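Local coordinates for two-domain protein containing predicted PHP-like metal-dependent phosphoesterase (Bacteroides vulgatus ATCC 8482, PDB 3E38) that binds three zinc ions in a PHP-like domain joined to an Ig-like domain and is probably a metal-dependent phosphoesterase, possibly a nucleic-acid exonuclease, at residues B[164-169]-B[180-185]; B[72-77]-B[86-91]. All coordinates share one frame; numbering follows the deposited sequence.

How the contacts relate
Both contacts pack a helix against a strand of the same large mixed sheet in the PHP-like domain, and along the chain they come in series, contact 2 closing before contact 1 opens. Contact 2 sets helix 72-83 on strand 87-95; contact 1 sets strand 165-170 against helix 176-185. Their centres lie about 26 Å apart and their nearest atoms about 12 Å, so neither touches the other. Strands 102-106 and 132-135 lie between the two strands in the sheet. The zinc ligand Glu-93 lies farther along strand 87-95, while Glu-167 of contact 1 hydrogen-bonds the zinc ligand His-24. The two contacts thus pack helices on separate strands of the sheet that bears the metal site.

Contact 1: B[164-169]-B[180-185]; sequences HGIEVA and QWCLDK
Strand residue Ile-166 and helix residue Cys-182 mark the closest backbone approach, 7.0 Å from CA to CA, and side chains fill that separation. Both CB atoms point across the gap. With its SG beside the backbone N (chi1 -65°), Cys-182 brings the sulfur up to the root of the isoleucine, where SG lies 3.8 Å from Ile-166 CB. The long branch of Ile-166 then runs out past the sulfur, and its end atom CD1 reaches 3.7 Å from Trp-181 CB; the two side chains cross at about a right angle. CD1 meets the indole obliquely, 4.2 Å from Trp-181 CE3. Val-168 adds a looser touch, its CG1 being 4.3 Å from Cys-182 SG. The contact is therefore apolar, burying 169 Å² in all. Glu-167 points the other way, where it hydrogen-bonds Thr-192 and the zinc ligand His-24. The Trp-181 ring meets Trp-135, at the end of strand 132-135, with planes nearly parallel, and Trp-150 edge-to-face. Helix 176-185 connects strand 165-170 to its parallel neighbour 188-192, a beta-alpha-beta crossover as in the beta/alpha barrel of PHP proteins, and Met-189 of the second strand touches both Val-168 and Cys-182.

Contact 2: B[72-77]-B[86-91]; sequences RSFDLC and ILLIKG. With GOL (glycerol), chain M.
The side chains of Phe-74 and Lys-90 cross at about a right angle, the lysine running over one face of the ring. Its CB sits 3.9 Å from the ring centroid and 28° off the normal, a CH-pi contact. The closest ring atom to Lys-90 CB is Phe-74 CE1, at 3.5 Å. The bend at chi3 (-91°) brings CE over the rim of the same face, 3.6 Å from Phe-74 CD2, and a second bend at chi4 sets the direction of NZ. The ammonium ends at Asn-71 OD1, its hydrogen-bond partner in the protein, and also donates to O1 of a glycerol, probably from the crystallisation liquor; that O1 in turn donates to Asp-75 OD1 over 2.8 Å. At the ring's edge, near its plane, lies Leu-88 O, 3.8 Å from Phe-74 CE1. Leu-88 also sets CG 3.8 Å from that ring carbon, while its CD2 reaches 3.7 Å from Cys-77 CB, about one turn further along the helix. With an alanine at Phe-74, the aliphatic part of Lys-90 is likely to lose the ring face it packs on, and a gap to open beside Leu-88. The pairing belongs to the beta-alpha-beta unit of strand 50-56, helix 72-83 and strand 87-95: Leu-53 of the first strand touches Cys-77, Ile-51 touches Leu-88, and helix 36-45 packs on Cys-77 through Pro-36 and Val-40.

Contact 1: B[164-169]-B[180-185]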
loop_
_atom_site.group_PDB
_atom_site.type_symbol
_atom_site.label_atom_id
_atom_site.label_comp_id
_atom_site.label_asym_id
_atom_site.label_seq_id
_atom_site.Cartn_x
_atom_site.Cartn_y
_atom_site.Cartn_z
ATOM N N HIS B 164 -36.941 -9.077 11.747
ATOM C CA HIS B 164 -36.154 -10.044 12.521
ATOM C C HIS B 164 -34.779 -9.486 12.930
ATOM O O HIS B 164 -34.084 -10.005 13.826
ATOM C CB HIS B 164 -36.022 -11.335 11.729
ATOM C CG HIS B 164 -37.336 -11.860 11.249
ATOM N ND1 HIS B 164 -37.697 -11.869 9.919
ATOM C CD2 HIS B 164 -38.395 -12.358 11.934
ATOM C CE1 HIS B 164 -38.918 -12.359 9.806
ATOM N NE2 HIS B 164 -39.365 -12.661 11.015
ATOM N N GLY B 165 -34.423 -8.404 12.254
ATOM C CA GLY B 165 -33.171 -7.720 12.499
ATOM C C GLY B 165 -33.191 -6.312 12.014
ATOM O O GLY B 165 -34.183 -5.833 11.441
ATOM N N ILE B 166 -32.098 -5.643 12.319
ATOM C CA ILE B 166 -31.867 -4.264 11.890
ATOM C C ILE B 166 -30.418 -4.116 11.585
ATOM O O ILE B 166 -29.592 -4.694 12.272
ATOM C CB ILE B 166 -32.166 -3.253 12.987
ATOM C CG1 ILE B 166 -33.512 -3.539 13.610
ATOM C CG2 ILE B 166 -32.119 -1.803 12.456
ATOM C CD1 ILE B 166 -33.842 -2.550 14.733
ATOM N N GLU B 167 -30.131 -3.392 10.512
ATOM C CA GLU B 167 -28.762 -3.032 10.172
ATOM C C GLU B 167 -28.265 -2.030 11.196
ATOM O O GLU B 167 -28.895 -0.974 11.438
ATOM C CB GLU B 167 -28.672 -2.436 8.781
ATOM C CG GLU B 167 -28.794 -3.469 7.692
ATOM C CD GLU B 167 -28.570 -2.877 6.288
ATOM O OE1 GLU B 167 -28.745 -1.638 6.148
ATOM O OE2 GLU B 167 -28.272 -3.653 5.335
ATOM N N VAL B 168 -27.181 -2.410 11.866
ATOM C CA VAL B 168 -26.533 -1.551 12.909
ATOM C C VAL B 168 -25.362 -0.825 12.266
ATOM O O VAL B 168 -24.775 0.125 12.809
ATOM C CB VAL B 168 -26.066 -2.320 14.178
ATOM C CG1 VAL B 168 -27.305 -2.741 15.030
ATOM C CG2 VAL B 168 -25.092 -3.502 13.823
ATOM N N ALA B 169 -25.074 -1.290 11.065
ATOM C CA ALA B 169 -23.999 -0.742 10.264
ATOM C C ALA B 169 -24.178 -1.075 8.784
ATOM O O ALA B 169 -24.360 -2.211 8.422
ATOM C CB ALA B 169 -22.666 -1.218 10.795
ATOM N N GLN B 180 -29.446 -0.448 20.381
ATOM C CA GLN B 180 -30.323 -0.435 21.549
ATOM C C GLN B 180 -31.671 -1.033 21.199
ATOM O O GLN B 180 -32.358 -1.624 22.035
ATOM C CB GLN B 180 -30.478 0.993 22.091
ATOM C CG GLN B 180 -31.158 1.069 23.429
ATOM C CD GLN B 180 -30.429 0.242 24.470
ATOM O OE1 GLN B 180 -29.211 0.334 24.614
ATOM N NE2 GLN B 180 -31.178 -0.574 25.203
ATOM N N TRP B 181 -32.049 -0.864 19.949
ATOM C CA TRP B 181 -33.341 -1.381 19.454
ATOM C C TRP B 181 -33.303 -2.883 19.437
ATOM O O TRP B 181 -34.207 -3.549 19.919
ATOM C CB TRP B 181 -33.689 -0.856 18.063
ATOM C CG TRP B 181 -34.096 0.562 18.121
ATOM C CD1 TRP B 181 -34.673 1.181 19.186
ATOM C CD2 TRP B 181 -34.084 1.530 17.060
ATOM N NE1 TRP B 181 -34.945 2.494 18.888
ATOM C CE2 TRP B 181 -34.621 2.725 17.582
ATOM C CE3 TRP B 181 -33.713 1.499 15.740
ATOM C CZ2 TRP B 181 -34.739 3.873 16.830
ATOM C CZ3 TRP B 181 -33.846 2.640 14.989
ATOM C CH2 TRP B 181 -34.340 3.805 15.525
ATOM N N CYS B 182 -32.229 -3.403 18.888
ATOM C CA CYS B 182 -32.054 -4.850 18.816
ATOM C C CYS B 182 -31.958 -5.456 20.209
ATOM O O CYS B 182 -32.496 -6.549 20.465
ATOM C CB CYS B 182 -30.827 -5.227 18.015
ATOM S SG CYS B 182 -30.920 -4.763 16.283
ATOM N N LEU B 183 -31.356 -4.702 21.123
ATOM C CA LEU B 183 -31.192 -5.173 22.502
ATOM C C LEU B 183 -32.566 -5.208 23.176
ATOM O O LEU B 183 -32.944 -6.213 23.770
ATOM C CB LEU B 183 -30.194 -4.347 23.344
ATOM C CG LEU B 183 -28.725 -4.314 22.913
ATOM C CD1 LEU B 183 -27.943 -3.431 23.892
ATOM C CD2 LEU B 183 -28.072 -5.715 22.779
ATOM N N ASP B 184 -33.346 -4.156 22.994
ATOM C CA ASP B 184 -34.667 -4.068 23.655
ATOM C C ASP B 184 -35.711 -4.969 23.020
ATOM O O ASP B 184 -36.560 -5.527 23.700
ATOM C CB ASP B 184 -35.208 -2.645 23.621
ATOM C CG ASP B 184 -34.329 -1.667 24.386
ATOM O OD1 ASP B 184 -33.604 -2.111 25.305
ATOM O OD2 ASP B 184 -34.367 -0.459 24.057
ATOM N N LYS B 185 -35.605 -5.155 21.715
ATOM C CA LYS B 185 -36.629 -5.887 20.956
ATOM C C LYS B 185 -36.208 -7.308 20.573
ATOM O O LYS B 185 -36.905 -8.022 19.860
ATOM C CB LYS B 185 -37.016 -5.021 19.745
ATOM C CG LYS B 185 -38.002 -3.933 20.183
ATOM C CD LYS B 185 -38.009 -2.610 19.391
ATOM C CE LYS B 185 -39.092 -1.653 20.043
ATOM N NZ LYS B 185 -38.903 -0.154 19.885
#

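Contact 2: B[72-77]-B[86-91]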
loop_
_atom_site.group_PDB
_atom_site.type_symbol
_atom_site.label_atom_id
_atom_site.label_comp_id
_atom_site.label_asym_id
_atom_site.label_seq_id
_atom_site.Cartn_x
_atom_site.Cartn_y
_atom_site.Cartn_z
ATOM N N ARG B 72 -33.829 -12.389 -11.781
ATOM C CA ARG B 72 -32.733 -12.559 -12.759
ATOM C C ARG B 72 -31.254 -12.368 -12.238
ATOM O O ARG B 72 -30.354 -13.106 -12.648
ATOM C CB ARG B 72 -33.015 -11.668 -13.969
ATOM C CG ARG B 72 -32.041 -11.799 -15.124
ATOM C CD ARG B 72 -32.022 -13.146 -15.717
ATOM N NE ARG B 72 -31.149 -13.135 -16.903
ATOM C CZ ARG B 72 -30.638 -14.209 -17.480
ATOM N NH1 ARG B 72 -30.886 -15.407 -16.979
ATOM N NH2 ARG B 72 -29.844 -14.071 -18.540
ATOM N N SER B 73 -30.958 -11.394 -11.378
ATOM C CA SER B 73 -29.545 -11.238 -10.997
ATOM C C SER B 73 -29.100 -12.455 -10.159
ATOM O O SER B 73 -28.007 -12.952 -10.299
ATOM C CB SER B 73 -29.290 -9.907 -10.308
ATOM O OG SER B 73 -30.125 -9.744 -9.210
ATOM N N PHE B 74 -30.020 -12.985 -9.383
ATOM C CA PHE B 74 -29.757 -14.199 -8.602
ATOM C C PHE B 74 -29.464 -15.349 -9.551
ATOM O O PHE B 74 -28.539 -16.113 -9.402
ATOM C CB PHE B 74 -30.969 -14.519 -7.702
ATOM C CG PHE B 74 -30.924 -15.881 -7.046
ATOM C CD1 PHE B 74 -30.330 -16.053 -5.790
ATOM C CD2 PHE B 74 -31.544 -16.963 -7.637
ATOM C CE1 PHE B 74 -30.299 -17.262 -5.191
ATOM C CE2 PHE B 74 -31.537 -18.178 -7.034
ATOM C CZ PHE B 74 -30.885 -18.339 -5.811
ATOM N N ASP B 75 -30.277 -15.462 -10.562
ATOM C CA ASP B 75 -30.128 -16.557 -11.505
ATOM C C ASP B 75 -28.743 -16.528 -12.121
ATOM O O ASP B 75 -28.092 -17.555 -12.319
ATOM C CB ASP B 75 -31.195 -16.480 -12.620
ATOM C CG ASP B 75 -32.612 -16.867 -12.150
ATOM O OD1 ASP B 75 -32.832 -17.286 -10.974
ATOM O OD2 ASP B 75 -33.528 -16.747 -12.997
ATOM N N LEU B 76 -28.278 -15.334 -12.418
ATOM C CA LEU B 76 -26.971 -15.166 -13.115
ATOM C C LEU B 76 -25.748 -15.473 -12.257
ATOM O O LEU B 76 -24.656 -15.713 -12.754
ATOM C CB LEU B 76 -26.838 -13.725 -13.633
ATOM C CG LEU B 76 -27.715 -13.391 -14.830
ATOM C CD1 LEU B 76 -27.805 -11.910 -15.068
ATOM C CD2 LEU B 76 -27.145 -14.134 -16.085
ATOM N N CYS B 77 -25.949 -15.452 -10.954
ATOM C CA CYS B 77 -24.845 -15.649 -10.011
ATOM C C CYS B 77 -24.631 -17.080 -9.589
ATOM O O CYS B 77 -23.593 -17.431 -9.055
ATOM C CB CYS B 77 -25.125 -14.870 -8.706
ATOM S SG CYS B 77 -24.955 -13.136 -8.910
ATOM N N ILE B 86 -19.190 -20.009 -2.807
ATOM C CA ILE B 86 -19.952 -18.947 -2.099
ATOM C C ILE B 86 -21.416 -19.344 -2.034
ATOM O O ILE B 86 -21.996 -19.804 -3.030
ATOM C CB ILE B 86 -19.835 -17.547 -2.790
ATOM C CG1 ILE B 86 -18.367 -17.171 -3.024
ATOM C CG2 ILE B 86 -20.595 -16.431 -2.010
ATOM C CD1 ILE B 86 -17.446 -17.308 -1.818
ATOM N N LEU B 87 -21.974 -19.211 -0.836
ATOM C CA LEU B 87 -23.386 -19.473 -0.545
ATOM C C LEU B 87 -24.202 -18.274 -0.971
ATOM O O LEU B 87 -23.909 -17.150 -0.557
ATOM C CB LEU B 87 -23.641 -19.741 0.974
ATOM C CG LEU B 87 -22.958 -20.966 1.636
ATOM C CD1 LEU B 87 -23.184 -20.972 3.151
ATOM C CD2 LEU B 87 -23.397 -22.303 1.029
ATOM N N LEU B 88 -25.244 -18.542 -1.756
ATOM C CA LEU B 88 -26.070 -17.498 -2.362
ATOM C C LEU B 88 -27.498 -17.523 -1.847
ATOM O O LEU B 88 -28.290 -18.380 -2.180
ATOM C CB LEU B 88 -25.993 -17.642 -3.889
ATOM C CG LEU B 88 -26.543 -16.642 -4.897
ATOM C CD1 LEU B 88 -25.835 -15.319 -4.887
ATOM C CD2 LEU B 88 -26.426 -17.267 -6.267
ATOM N N ILE B 89 -27.796 -16.530 -1.041
ATOM C CA ILE B 89 -29.102 -16.321 -0.422
ATOM C C ILE B 89 -29.866 -15.357 -1.339
ATOM O O ILE B 89 -29.445 -14.225 -1.610
ATOM C CB ILE B 89 -28.917 -15.728 1.001
ATOM C CG1 ILE B 89 -28.017 -16.639 1.823
ATOM C CG2 ILE B 89 -30.277 -15.397 1.745
ATOM C CD1 ILE B 89 -27.422 -15.923 3.055
ATOM N N LYS B 90 -30.978 -15.847 -1.848
ATOM C CA LYS B 90 -31.889 -15.062 -2.660
ATOM C C LYS B 90 -32.535 -13.984 -1.778
ATOM O O LYS B 90 -33.005 -14.228 -0.664
ATOM C CB LYS B 90 -32.952 -15.951 -3.289
ATOM C CG LYS B 90 -34.033 -15.143 -4.028
ATOM C CD LYS B 90 -35.118 -16.038 -4.650
ATOM C CE LYS B 90 -34.784 -16.446 -6.086
ATOM N NZ LYS B 90 -34.955 -15.304 -7.008
ATOM N N GLY B 91 -32.531 -12.763 -2.286
ATOM C CA GLY B 91 -33.132 -11.672 -1.537
ATOM C C GLY B 91 -33.377 -10.490 -2.415
ATOM O O GLY B 91 -32.955 -10.445 -3.606
HETATM C C1 GOL M . -35.196 -18.680 -8.876
HETATM O O1 GOL M . -34.867 -17.324 -9.074
HETATM C C2 GOL M . -36.649 -18.999 -9.284
HETATM O O2 GOL M . -36.769 -18.982 -10.696
HETATM C C3 GOL M . -37.585 -18.024 -8.606
HETATM O O3 GOL M . -38.945 -18.360 -8.780
#